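Local coordinates for Phikz039 (Pseudomonas phage phikz, PDB 3ZBQ), which is a phage-encoded protein of the tubulin/FtsZ type, known as PhuZ, and is modelled here with guanosine-5'-diphosphate in its nucleotide pocket, at residues 237-242 and 254-259; 159-164 and 209-214. One frame throughout, in Å; residues are numbered along the deposited sequence.

Interaction 1 (237-242 and 254-259); sequences LDPISI and SISTVL
The backbones of Ile-240 and Leu-259 come closest across this contact, their CA atoms 5.2 Å apart, and a single weak bond joins them: Leu-259 N donates to Ile-240 O at 3.0 Å, bent to 128° at the hydrogen. The same carbonyl oxygen is pressed by carbon, with Val-258 CG2 at 3.4 Å from Ile-240 O. With Val-258 CG1 between the backbone N and the carbonyl carbon (chi1 72°), CG2 stands anti to the backbone N, which sets it beside the carbonyl oxygens of Pro-239 and Ile-240 and against Pro-239 CB. The other methyl, CG1, meets Ile-242 CG2 at 3.9 Å, the two side chains lying roughly perpendicular. Segment 237-242 lies on strand 239-246, beside the loop that leads into edge strand 260-265 of the tubulin-like C-terminal domain. Ile-240 and Ser-241 both face Ile-280 of strand 275-281, forming a classic beta bulge on the other flank of the strand, and Ser-241 OG is bonded to Trp-208 O. The Pro-239 ring turns toward the loop, CG lying 3.5 Å from Thr-257 O and at a similar distance from Ser-256 OG. Leu-259 passes Ile-240 at a slant, bringing its CD1 to 4.1 Å from Ile-240 CG2. Farther along, Ile-242 CD1 reaches Ile-255 CD1 at 4.5 Å, a loose touch beside His-277, which both side chains also contact.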
# COMPACT_ATOMS: atom_id res chain seq x y z
N LEU A 237 9.80 2.20 -17.84
CA LEU A 237 9.43 1.47 -19.06
C LEU A 237 7.93 1.48 -19.32
O LEU A 237 7.13 1.30 -18.40
CB LEU A 237 9.89 0.01 -18.97
CG LEU A 237 11.38 -0.26 -18.80
CD1 LEU A 237 11.64 -1.77 -18.76
CD2 LEU A 237 12.16 0.40 -19.92
N ASP A 238 7.57 1.65 -20.59
CA ASP A 238 6.17 1.61 -21.03
C ASP A 238 5.22 2.42 -20.13
O ASP A 238 4.24 1.86 -19.61
CB ASP A 238 5.69 0.16 -21.16
CG ASP A 238 6.46 -0.63 -22.21
OD1 ASP A 238 7.26 -0.02 -22.96
OD2 ASP A 238 6.28 -1.86 -22.28
N PRO A 239 5.49 3.72 -19.95
CA PRO A 239 4.61 4.48 -19.05
C PRO A 239 3.18 4.59 -19.60
O PRO A 239 2.99 4.82 -20.81
CB PRO A 239 5.27 5.86 -19.00
CG PRO A 239 6.03 5.98 -20.29
CD PRO A 239 6.51 4.58 -20.58
N ILE A 240 2.20 4.43 -18.72
CA ILE A 240 0.79 4.54 -19.12
C ILE A 240 0.24 5.96 -18.91
O ILE A 240 -0.34 6.56 -19.81
CB ILE A 240 -0.07 3.54 -18.33
CG1 ILE A 240 0.36 2.10 -18.66
CG2 ILE A 240 -1.56 3.76 -18.61
CD1 ILE A 240 -0.14 1.04 -17.66
N SER A 241 0.45 6.49 -17.71
CA SER A 241 -0.14 7.76 -17.31
C SER A 241 0.84 8.55 -16.45
O SER A 241 1.38 8.03 -15.47
CB SER A 241 -1.44 7.52 -16.55
OG SER A 241 -2.16 8.72 -16.34
N ILE A 242 1.08 9.81 -16.83
CA ILE A 242 2.05 10.61 -16.10
C ILE A 242 1.47 11.95 -15.68
O ILE A 242 0.81 12.63 -16.48
CB ILE A 242 3.37 10.81 -16.90
CG1 ILE A 242 4.36 11.63 -16.07
CG2 ILE A 242 3.10 11.50 -18.23
CD1 ILE A 242 5.76 11.68 -16.67
N SER A 254 7.11 16.99 -22.75
CA SER A 254 6.79 15.56 -22.64
C SER A 254 8.07 14.73 -22.65
O SER A 254 8.99 14.97 -23.44
CB SER A 254 5.86 15.12 -23.77
OG SER A 254 5.42 13.79 -23.56
N ILE A 255 8.13 13.74 -21.77
CA ILE A 255 9.35 12.96 -21.60
C ILE A 255 9.48 11.84 -22.63
O ILE A 255 10.45 11.78 -23.38
CB ILE A 255 9.47 12.44 -20.16
CG1 ILE A 255 9.60 13.63 -19.22
CG2 ILE A 255 10.63 11.47 -20.04
CD1 ILE A 255 9.78 13.27 -17.77
N SER A 256 8.48 10.97 -22.67
CA SER A 256 8.43 9.87 -23.63
C SER A 256 6.98 9.65 -24.04
O SER A 256 6.07 10.22 -23.45
CB SER A 256 9.00 8.59 -23.00
OG SER A 256 8.23 8.20 -21.88
N THR A 257 6.78 8.82 -25.06
CA THR A 257 5.45 8.40 -25.47
C THR A 257 4.67 7.86 -24.27
O THR A 257 5.18 7.04 -23.51
CB THR A 257 5.53 7.30 -26.53
OG1 THR A 257 6.34 7.75 -27.63
CG2 THR A 257 4.16 6.96 -27.04
N VAL A 258 3.44 8.32 -24.11
CA VAL A 258 2.64 7.98 -22.93
C VAL A 258 1.17 8.10 -23.30
O VAL A 258 0.82 8.86 -24.21
CB VAL A 258 3.04 8.89 -21.72
CG1 VAL A 258 2.54 10.32 -21.91
CG2 VAL A 258 2.52 8.31 -20.41
N LEU A 259 0.31 7.35 -22.62
CA LEU A 259 -1.11 7.33 -23.01
C LEU A 259 -1.87 8.55 -22.50
O LEU A 259 -2.61 9.19 -23.26
CB LEU A 259 -1.80 6.04 -22.56
CG LEU A 259 -1.12 4.75 -23.04
CD1 LEU A 259 -1.93 3.54 -22.64
CD2 LEU A 259 -0.92 4.78 -24.55

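Interaction 2 (159-164 and 209-214)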
# COMPACT_ATOMS: atom_id res chain seq x y z
N LYS A 159 -13.20 -2.75 -10.69
CA LYS A 159 -13.18 -2.33 -12.10
C LYS A 159 -12.38 -1.06 -12.34
O LYS A 159 -12.67 -0.29 -13.28
CB LYS A 159 -14.61 -2.17 -12.63
CG LYS A 159 -15.52 -3.33 -12.24
CD LYS A 159 -16.93 -3.08 -12.71
CE LYS A 159 -17.87 -4.04 -12.05
NZ LYS A 159 -19.23 -3.94 -12.64
N VAL A 160 -11.38 -0.84 -11.50
CA VAL A 160 -10.53 0.34 -11.57
C VAL A 160 -9.13 -0.16 -11.24
O VAL A 160 -8.96 -0.86 -10.24
CB VAL A 160 -10.93 1.38 -10.50
CG1 VAL A 160 -9.91 2.51 -10.44
CG2 VAL A 160 -12.33 1.93 -10.74
N PRO A 161 -8.14 0.16 -12.09
CA PRO A 161 -6.77 -0.31 -11.80
C PRO A 161 -6.31 0.14 -10.42
O PRO A 161 -6.44 1.31 -10.06
CB PRO A 161 -5.93 0.37 -12.89
CG PRO A 161 -6.91 0.64 -14.00
CD PRO A 161 -8.18 1.00 -13.30
N MET A 162 -5.81 -0.80 -9.63
CA MET A 162 -5.31 -0.45 -8.32
C MET A 162 -3.88 0.04 -8.46
O MET A 162 -3.02 -0.67 -8.97
CB MET A 162 -5.38 -1.66 -7.38
CG MET A 162 -4.97 -1.31 -6.00
SD MET A 162 -5.37 -2.60 -4.83
CE MET A 162 -4.63 -1.85 -3.40
N ILE A 163 -3.64 1.27 -8.01
CA ILE A 163 -2.33 1.90 -8.15
C ILE A 163 -1.52 1.66 -6.89
O ILE A 163 -1.93 2.05 -5.79
CB ILE A 163 -2.47 3.42 -8.37
CG1 ILE A 163 -3.28 3.73 -9.62
CG2 ILE A 163 -1.10 4.10 -8.41
CD1 ILE A 163 -3.79 5.15 -9.67
N ILE A 164 -0.36 1.02 -7.03
CA ILE A 164 0.50 0.79 -5.89
C ILE A 164 1.87 1.45 -6.07
O ILE A 164 2.50 1.37 -7.14
CB ILE A 164 0.65 -0.72 -5.56
CG1 ILE A 164 1.46 -1.43 -6.65
CG2 ILE A 164 -0.72 -1.38 -5.42
CD1 ILE A 164 1.91 -2.85 -6.24
N ALA A 209 -5.28 9.12 -12.77
CA ALA A 209 -5.39 7.90 -11.97
C ALA A 209 -6.33 6.89 -12.65
O ALA A 209 -6.09 5.68 -12.63
CB ALA A 209 -5.88 8.23 -10.58
N HIS A 210 -7.41 7.39 -13.25
CA HIS A 210 -8.41 6.54 -13.90
C HIS A 210 -8.23 6.52 -15.42
O HIS A 210 -9.18 6.74 -16.17
CB HIS A 210 -9.83 7.01 -13.53
CG HIS A 210 -10.15 6.86 -12.08
ND1 HIS A 210 -11.24 7.47 -11.49
CD2 HIS A 210 -9.52 6.19 -11.09
CE1 HIS A 210 -11.27 7.16 -10.21
NE2 HIS A 210 -10.23 6.39 -9.93
N PHE A 211 -7.00 6.26 -15.85
CA PHE A 211 -6.63 6.29 -17.26
C PHE A 211 -7.36 5.21 -18.08
O PHE A 211 -7.40 5.27 -19.30
CB PHE A 211 -5.12 6.06 -17.38
CG PHE A 211 -4.67 4.84 -16.63
CD1 PHE A 211 -4.73 3.58 -17.22
CD2 PHE A 211 -4.25 4.94 -15.31
CE1 PHE A 211 -4.34 2.44 -16.51
CE2 PHE A 211 -3.87 3.81 -14.60
CZ PHE A 211 -3.91 2.56 -15.22
N HIS A 212 -7.92 4.22 -17.39
CA HIS A 212 -8.60 3.12 -18.06
C HIS A 212 -9.88 3.60 -18.73
O HIS A 212 -10.44 2.91 -19.59
CB HIS A 212 -8.91 2.01 -17.05
CG HIS A 212 -9.91 2.41 -16.02
ND1 HIS A 212 -9.65 3.38 -15.07
CD2 HIS A 212 -11.18 1.99 -15.79
CE1 HIS A 212 -10.71 3.53 -14.29
NE2 HIS A 212 -11.65 2.70 -14.72
N LYS A 213 -10.34 4.80 -18.36
CA LYS A 213 -11.56 5.37 -18.92
C LYS A 213 -11.36 5.75 -20.39
O LYS A 213 -12.33 5.89 -21.13
CB LYS A 213 -11.98 6.63 -18.14
CG LYS A 213 -12.58 6.38 -16.75
CD LYS A 213 -12.44 7.63 -15.87
CE LYS A 213 -13.36 8.77 -16.31
NZ LYS A 213 -13.30 9.92 -15.35
N HIS A 214 -10.11 5.89 -20.80
CA HIS A 214 -9.80 6.49 -22.09
C HIS A 214 -8.86 5.66 -22.95
O HIS A 214 -8.54 6.03 -24.08
CB HIS A 214 -9.22 7.89 -21.87
CG HIS A 214 -10.08 8.75 -21.00
ND1 HIS A 214 -9.63 9.31 -19.82
CD2 HIS A 214 -11.39 9.09 -21.10
CE1 HIS A 214 -10.62 9.98 -19.25
NE2 HIS A 214 -11.69 9.86 -20.01
O HOH W 1 -14.48 1.80 -13.94
O HOH W 2 -6.85 4.08 -10.39
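Pro-161 lies over one face of the His-212 imidazole, its CD 3.6 Å from the ring centroid and 23° off the normal, a CH-pi contact displaced toward ND1. Val-160 CA sits over the same face nearer the rim, while Lys-213 CG covers part of the opposite one. His-212 carries its ring between backbone N and carbonyl carbon (chi1 66°), which directs it at the proline. Pro-161 CB and CG also meet Phe-211 at CZ, CG at 3.8 Å from it, as the two side chains slide past each other in opposite directions. Val-160 slants across His-210, with CG1 3.8 Å from His-210 CD2. On entering strand 163-168, Ile-163 turns its CD1 onto Ala-209 CB at 3.8 Å. The contact joins two chain turns that follow helices: Lys-159, with positive phi, is the C-prime residue of the Schellman motif ending helix 138-158, and 211-213 is a 3-10 turn just after helix 202-209. Val-222 of strand 222-227 packs against Pro-161, Ile-163 and Phe-211. Polar links across the contact run through water. One water donates to Lys-159 O at 2.8 Å and, in the plane of the His-212 ring, bonds NE2 at 3.1 Å. The second donates to both Pro-161 O and Ala-209 O, using both its hydrogens, so two buried backbone carbonyls that could not bond each other are satisfied together, and apolar and CH-pi contacts supply the direct touching.

How the interactions relate
Along the chain, interaction 2 comes first: segment 159-164 leaves helix 138-158 and enters strand 163-168, and 44 residues later, after helices 175-192 and 202-209, segment 209-214 returns to close that loop. Interaction 1 follows in series, neither nested nor crossed, closing an 11-residue excursion that takes in the rest of strand 239-246 and the loop after it. Both reach the same mixed sheet, interaction 2 near its middle, interaction 1 at the edge formed by strands 239-246 and 260-265, with centres about 15 Å apart. They meet at Phe-211, whose CD1 lies 3.5 Å from Ile-240 CG2, while its CD2 packs on Ser-241 CB. Through this ring, the turn after helix 202-209 links the chain leading into strand 163-168 with strand 239-246.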